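Local coordinates for protein adenylyltransferase (Bartonella henselae str. Houston-1, PDB 5NH2) that transfers AMP from ATP to tyrosine or threonine residues of host target proteins during infection, through the Fic (fido) domain held in this N-terminal piece, at residues T57-L60 with C61-H64; A104-I107 with G108-Q112. One frame throughout, in Å; residues are numbered along the deposited sequence.

Interaction 1. Residues T57-L60 with C61-H64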
ATOM      1  N   THR A  57      -1.667   1.923 -18.680  1.00 28.72           N
ATOM      2  CA  THR A  57      -2.235   0.611 -18.336  1.00 34.94           C
ATOM      3  C   THR A  57      -1.265  -0.541 -18.647  1.00 40.90           C
ATOM      4  O   THR A  57      -1.230  -1.535 -17.900  1.00 35.52           O
ATOM      5  CB  THR A  57      -3.558   0.418 -19.077  1.00 34.41           C
ATOM      6  OG1 THR A  57      -4.563   1.336 -18.546  1.00 33.96           O
ATOM      7  CG2 THR A  57      -4.025  -1.051 -19.018  1.00 26.30           C
ATOM      8  N   ALA A  58      -0.449  -0.404 -19.717  1.00 40.36           N
ATOM      9  CA  ALA A  58       0.635  -1.351 -19.981  1.00 43.84           C
ATOM     10  C   ALA A  58       1.549  -1.480 -18.776  1.00 43.80           C
ATOM     11  O   ALA A  58       1.887  -2.591 -18.365  1.00 45.61           O
ATOM     12  CB  ALA A  58       1.464  -0.923 -21.194  1.00 31.50           C
ATOM     13  N   TYR A  59       1.974  -0.349 -18.203  1.00 35.46           N
ATOM     14  CA  TYR A  59       2.894  -0.428 -17.077  1.00 35.86           C
ATOM     15  C   TYR A  59       2.219  -1.056 -15.871  1.00 37.17           C
ATOM     16  O   TYR A  59       2.784  -1.957 -15.245  1.00 40.45           O
ATOM     17  CB  TYR A  59       3.437   0.953 -16.731  1.00 36.48           C
ATOM     18  CG  TYR A  59       4.469   0.950 -15.603  1.00 44.82           C
ATOM     19  CD1 TYR A  59       5.681   0.265 -15.742  1.00 46.39           C
ATOM     20  CD2 TYR A  59       4.243   1.647 -14.405  1.00 28.56           C
ATOM     21  CE1 TYR A  59       6.652   0.266 -14.698  1.00 40.25           C
ATOM     22  CE2 TYR A  59       5.186   1.654 -13.396  1.00 39.32           C
ATOM     23  CZ  TYR A  59       6.402   0.958 -13.538  1.00 38.64           C
ATOM     24  OH  TYR A  59       7.356   0.977 -12.517  1.00 40.53           O
ATOM     25  N   LEU A  60       0.988  -0.633 -15.567  1.00 34.37           N
ATOM     26  CA  LEU A  60       0.197  -1.288 -14.513  1.00 37.30           C
ATOM     27  C   LEU A  60       0.173  -2.812 -14.678  1.00 40.51           C
ATOM     28  O   LEU A  60       0.386  -3.566 -13.701  1.00 29.53           O
ATOM     29  CB  LEU A  60      -1.228  -0.733 -14.506  1.00 25.77           C
ATOM     30  CG  LEU A  60      -2.098  -1.197 -13.369  1.00 26.93           C
ATOM     31  CD1 LEU A  60      -1.687  -0.483 -12.100  1.00 24.43           C
ATOM     32  CD2 LEU A  60      -3.625  -1.033 -13.684  1.00 30.07           C
ATOM     33  N   CYS A  61      -0.069  -3.286 -15.925  1.00 31.68           N
ATOM     34  CA  CYS A  61      -0.139  -4.729 -16.151  1.00 30.39           C
ATOM     35  C   CYS A  61       1.235  -5.394 -16.043  1.00 35.38           C
ATOM     36  O   CYS A  61       1.323  -6.550 -15.604  1.00 30.35           O
ATOM     37  CB  CYS A  61      -0.774  -5.032 -17.509  1.00 24.75           C
ATOM     38  SG  CYS A  61      -2.566  -4.672 -17.548  1.00 32.33           S
ATOM     39  N   HIS A  62       2.304  -4.690 -16.435  1.00 31.93           N
ATOM     40  CA  HIS A  62       3.670  -5.182 -16.237  1.00 30.11           C
ATOM     41  C   HIS A  62       3.988  -5.369 -14.741  1.00 31.30           C
ATOM     42  O   HIS A  62       4.505  -6.411 -14.326  1.00 26.55           O
ATOM     43  CB  HIS A  62       4.665  -4.204 -16.897  1.00 30.67           C
ATOM     44  CG  HIS A  62       6.110  -4.459 -16.559  1.00 29.98           C
ATOM     45  ND1 HIS A  62       6.877  -5.408 -17.209  1.00 36.63           N
ATOM     46  CD2 HIS A  62       6.934  -3.871 -15.654  1.00 30.99           C
ATOM     47  CE1 HIS A  62       8.102  -5.412 -16.704  1.00 36.86           C
ATOM     48  NE2 HIS A  62       8.160  -4.494 -15.753  1.00 35.26           N
ATOM     49  N   ILE A  63       3.639  -4.391 -13.908  1.00 34.46           N
ATOM     50  CA  ILE A  63       3.784  -4.560 -12.455  1.00 37.89           C
ATOM     51  C   ILE A  63       3.037  -5.813 -11.941  1.00 29.80           C
ATOM     52  O   ILE A  63       3.609  -6.641 -11.210  1.00 30.14           O
ATOM     53  CB  ILE A  63       3.307  -3.293 -11.736  1.00 37.33           C
ATOM     54  CG1 ILE A  63       4.285  -2.161 -11.966  1.00 39.05           C
ATOM     55  CG2 ILE A  63       3.155  -3.559 -10.283  1.00 38.79           C
ATOM     56  CD1 ILE A  63       3.737  -0.895 -11.391  1.00 41.98           C
ATOM     57  N   HIS A  64       1.740  -5.944 -12.290  1.00 30.32           N
ATOM     58  CA  HIS A  64       0.966  -7.109 -11.835  1.00 32.77           C
ATOM     59  C   HIS A  64       1.611  -8.403 -12.338  1.00 33.43           C
ATOM     60  O   HIS A  64       1.738  -9.394 -11.594  1.00 34.86           O
ATOM     61  CB  HIS A  64      -0.496  -6.976 -12.306  1.00 26.22           C
ATOM     62  CG  HIS A  64      -1.424  -8.030 -11.769  1.00 29.69           C
ATOM     63  ND1 HIS A  64      -1.567  -9.270 -12.359  1.00 25.83           N
ATOM     64  CD2 HIS A  64      -2.278  -8.019 -10.707  1.00 33.15           C
ATOM     65  CE1 HIS A  64      -2.434  -9.987 -11.664  1.00 27.42           C
ATOM     66  NE2 HIS A  64      -2.895  -9.245 -10.667  1.00 32.18           N
TER
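Ile63 lies across the ring of Tyr59, one helical turn back. Its CG1 sits over one face of the phenol, 4.2 Å from the ring centroid and 16° off the ring normal, a CH-pi contact displaced toward the rim. CD1 reaches further, to 3.6 Å from Tyr59 CE2, and it also touches CD2 and CZ on the same side of the ring. Two torsions bring the groups together. Tyr59 holds CG opposite its backbone N (chi1 -177°), and Ile63 keeps CG1 on the N side of its own CA. The same pair is joined in the backbone, where Ile63 N donates a hydrogen bond to Tyr59 O at 2.9 Å, with an N-H...O angle of 170°. Ile63 CG1 lies against that carbonyl too, 3.6 Å from Tyr59 O. Three more i to i+4 hydrogen bonds run beside it: Cys61 N to Thr57 O, His62 N to Ala58 O and His64 N to Leu60 O.

On another side of the helix, Cys61 SG comes within 4.2 Å of Thr57 CG2. His62 CD2 lies 4.3 Å from Tyr59 CE1.

Tyr59 OH is hydrogen-bonded to Asn167, and both ring nitrogens of His64 are held, ND1 by a hydrogen bond with Gly76 N and NE2 by one with the carbonyl of Glu155, an ATP-binding residue. This double grip fixes the rotation of the imidazole.

These are the first two turns of helix 57-68 in the Fic domain. Tyr59, Leu60 and His64 pack on helix 157-171 through Thr160 and Phe164, while Thr57 meets Leu115 and Leu118 of helix 109-124 and hydrogen-bonds to its Asp119.

Interaction 2. Residues A104-I107 with G108-Q112; sequences AFAI and GDEIQ
Gly108 follows directly on Ile107 and takes the N-cap position, with a positive phi of 58° that turns the incoming chain into the helix. Its backbone is also hydrogen-bonded to that of Pro94. Within the first turn, its carbonyl O accepts a weak bond from Ile111 N at 2.9 Å.

Asp109 begins the helix.

Glu110 makes the main polar contact, and it does so twice. Its backbone N donates to Ile107 O at 3.0 Å, approaching from above the carbonyl plane. Its carboxylate folds back in turn, and OE2 accepts from Ile107 N at 3.1 Å. The N-H points well at the oxygen (160°) but meets it from above the carboxylate plane, 47° out of it. With CG on the N side of CA and the chain extended beyond it, the side chain runs back past Ile107. CB and CG of Glu110 each lie 3.3 Å from Ile107 O. OE2 of Glu110 also comes within 3.5 Å of Ala106 CA.

Ile111 supplies the apolar half. Its CG1 lies 3.8 Å from Ala106 CB and close to Ala106 O. That carbonyl is hydrogen-bonded by Arg79, whose side chain Ile111 touches. Ala106 is buried, and it also packs on Gln149 and Leu150 of helix 133-150.

The reciprocal pair between Ile107 and Glu110 recalls a capping box. It is not one, because the acceptor of Glu110 N is a main-chain carbonyl one residue ahead of the N-cap. Residues 107-110 instead form a type II' beta turn, with Gly108 and Asp109 at its corners. The turn leads from the loop after strand 90-91 into helix 109-124 of the Fic domain, and the Glu110 carboxylate closes back on Ile107 N.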
ATOM      1  N   ALA A 104     -19.350  -0.356  -5.099  1.00 54.30           N
ATOM      2  CA  ALA A 104     -18.622  -1.430  -5.760  1.00 57.34           C
ATOM      3  C   ALA A 104     -17.856  -0.975  -7.002  1.00 61.45           C
ATOM      4  O   ALA A 104     -17.569   0.215  -7.190  1.00 65.86           O
ATOM      5  CB  ALA A 104     -19.635  -2.523  -6.044  1.00 56.59           C
ATOM      6  N   PHE A 105     -17.640  -1.905  -7.913  1.00 36.78           N
ATOM      7  CA  PHE A 105     -16.538  -1.885  -8.848  1.00 40.62           C
ATOM      8  C   PHE A 105     -17.085  -1.764 -10.257  1.00 37.13           C
ATOM      9  O   PHE A 105     -18.241  -2.099 -10.525  1.00 37.94           O
ATOM     10  CB  PHE A 105     -15.666  -3.161  -8.770  1.00 42.23           C
ATOM     11  CG  PHE A 105     -15.032  -3.400  -7.435  1.00 45.19           C
ATOM     12  CD1 PHE A 105     -14.392  -2.364  -6.744  1.00 49.47           C
ATOM     13  CD2 PHE A 105     -15.052  -4.688  -6.868  1.00 36.78           C
ATOM     14  CE1 PHE A 105     -13.779  -2.613  -5.479  1.00 50.96           C
ATOM     15  CE2 PHE A 105     -14.463  -4.949  -5.646  1.00 36.49           C
ATOM     16  CZ  PHE A 105     -13.826  -3.912  -4.925  1.00 45.79           C
ATOM     17  N   ALA A 106     -16.235  -1.235 -11.139  1.00 34.80           N
ATOM     18  CA  ALA A 106     -16.617  -1.076 -12.524  1.00 32.27           C
ATOM     19  C   ALA A 106     -16.942  -2.448 -13.115  1.00 39.49           C
ATOM     20  O   ALA A 106     -16.347  -3.472 -12.741  1.00 33.38           O
ATOM     21  CB  ALA A 106     -15.475  -0.392 -13.294  1.00 31.49           C
ATOM     22  N   ILE A 107     -17.882  -2.454 -14.055  1.00 31.27           N
ATOM     23  CA  ILE A 107     -18.412  -3.680 -14.642  1.00 30.73           C
ATOM     24  C   ILE A 107     -18.097  -3.706 -16.152  1.00 41.36           C
ATOM     25  O   ILE A 107     -18.465  -2.780 -16.903  1.00 36.65           O
ATOM     26  CB  ILE A 107     -19.923  -3.788 -14.346  1.00 38.85           C
ATOM     27  CG1 ILE A 107     -20.140  -4.056 -12.842  1.00 42.59           C
ATOM     28  CG2 ILE A 107     -20.600  -4.851 -15.202  1.00 31.91           C
ATOM     29  CD1 ILE A 107     -21.616  -4.076 -12.440  1.00 48.18           C
ATOM     30  N   GLY A 108     -17.364  -4.738 -16.589  1.00 42.62           N
ATOM     31  CA  GLY A 108     -17.216  -4.986 -18.020  1.00 41.32           C
ATOM     32  C   GLY A 108     -16.606  -3.812 -18.783  1.00 42.46           C
ATOM     33  O   GLY A 108     -15.486  -3.354 -18.495  1.00 39.19           O
ATOM     34  N   ASP A 109     -17.343  -3.316 -19.786  1.00 41.67           N
ATOM     35  CA  ASP A 109     -16.829  -2.249 -20.637  1.00 40.19           C
ATOM     36  C   ASP A 109     -16.468  -0.987 -19.838  1.00 46.11           C
ATOM     37  O   ASP A 109     -15.607  -0.219 -20.289  1.00 33.42           O
ATOM     38  CB  ASP A 109     -17.849  -1.957 -21.748  1.00 49.24           C
ATOM     39  CG  ASP A 109     -17.659  -2.860 -22.995  1.00 57.80           C
ATOM     40  OD1 ASP A 109     -17.236  -4.026 -22.854  1.00 62.20           O
ATOM     41  OD2 ASP A 109     -17.922  -2.405 -24.132  1.00 57.32           O
ATOM     42  N   GLU A 110     -17.070  -0.790 -18.640  1.00 39.79           N
ATOM     43  CA  GLU A 110     -16.702   0.334 -17.769  1.00 37.71           C
ATOM     44  C   GLU A 110     -15.247   0.259 -17.335  1.00 31.20           C
ATOM     45  O   GLU A 110     -14.600   1.296 -17.168  1.00 36.40           O
ATOM     46  CB  GLU A 110     -17.583   0.382 -16.510  1.00 33.56           C
ATOM     47  CG  GLU A 110     -19.097   0.496 -16.745  1.00 36.83           C
ATOM     48  CD  GLU A 110     -19.874   0.535 -15.425  1.00 47.66           C
ATOM     49  OE1 GLU A 110     -21.097   0.852 -15.464  1.00 56.20           O
ATOM     50  OE2 GLU A 110     -19.256   0.254 -14.352  1.00 41.55           O
ATOM     51  N   ILE A 111     -14.739  -0.945 -17.051  1.00 34.34           N
ATOM     52  CA  ILE A 111     -13.304  -1.101 -16.782  1.00 40.28           C
ATOM     53  C   ILE A 111     -12.496  -0.555 -17.947  1.00 41.35           C
ATOM     54  O   ILE A 111     -11.600   0.290 -17.768  1.00 40.27           O
ATOM     55  CB  ILE A 111     -12.947  -2.580 -16.508  1.00 36.06           C
ATOM     56  CG1 ILE A 111     -13.697  -3.100 -15.286  1.00 29.83           C
ATOM     57  CG2 ILE A 111     -11.418  -2.777 -16.334  1.00 30.73           C
ATOM     58  CD1 ILE A 111     -14.041  -4.569 -15.433  1.00 30.93           C
ATOM     59  N   GLN A 112     -12.854  -0.983 -19.165  1.00 39.66           N
ATOM     60  CA  GLN A 112     -12.044  -0.657 -20.329  1.00 38.30           C
ATOM     61  C   GLN A 112     -12.007   0.846 -20.549  1.00 37.52           C
ATOM     62  O   GLN A 112     -10.927   1.441 -20.662  1.00 43.16           O
ATOM     63  CB  GLN A 112     -12.590  -1.366 -21.574  1.00 37.80           C
ATOM     64  CG  GLN A 112     -11.797  -1.031 -22.879  1.00 36.99           C
ATOM     65  CD  GLN A 112     -10.413  -1.702 -22.944  1.00 42.12           C
ATOM     66  OE1 GLN A 112      -9.496  -1.172 -23.565  1.00 46.98           O
ATOM     67  NE2 GLN A 112     -10.272  -2.873 -22.319  1.00 32.30           N
TER

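How the interactions relate
Both interactions belong to the Fic (fido) domain and come in series along the chain, interaction 1 first. The centres of interaction 1 and interaction 2 are about 18 Å apart. Their nearest atoms are about 7 Å from each other, so they do not touch. Helix 109-124 connects them: interaction 2 forms its start, and residues further along it pack against Thr57 of interaction 1. The side chain of His64 is about 5 Å from Gly156, and that of Ile111 about 8 Å from that of Asn157. One is the first two turns of a helix, the other the turn into one. This is consistent with both lying in the scaffold that surrounds the ATP-binding residues.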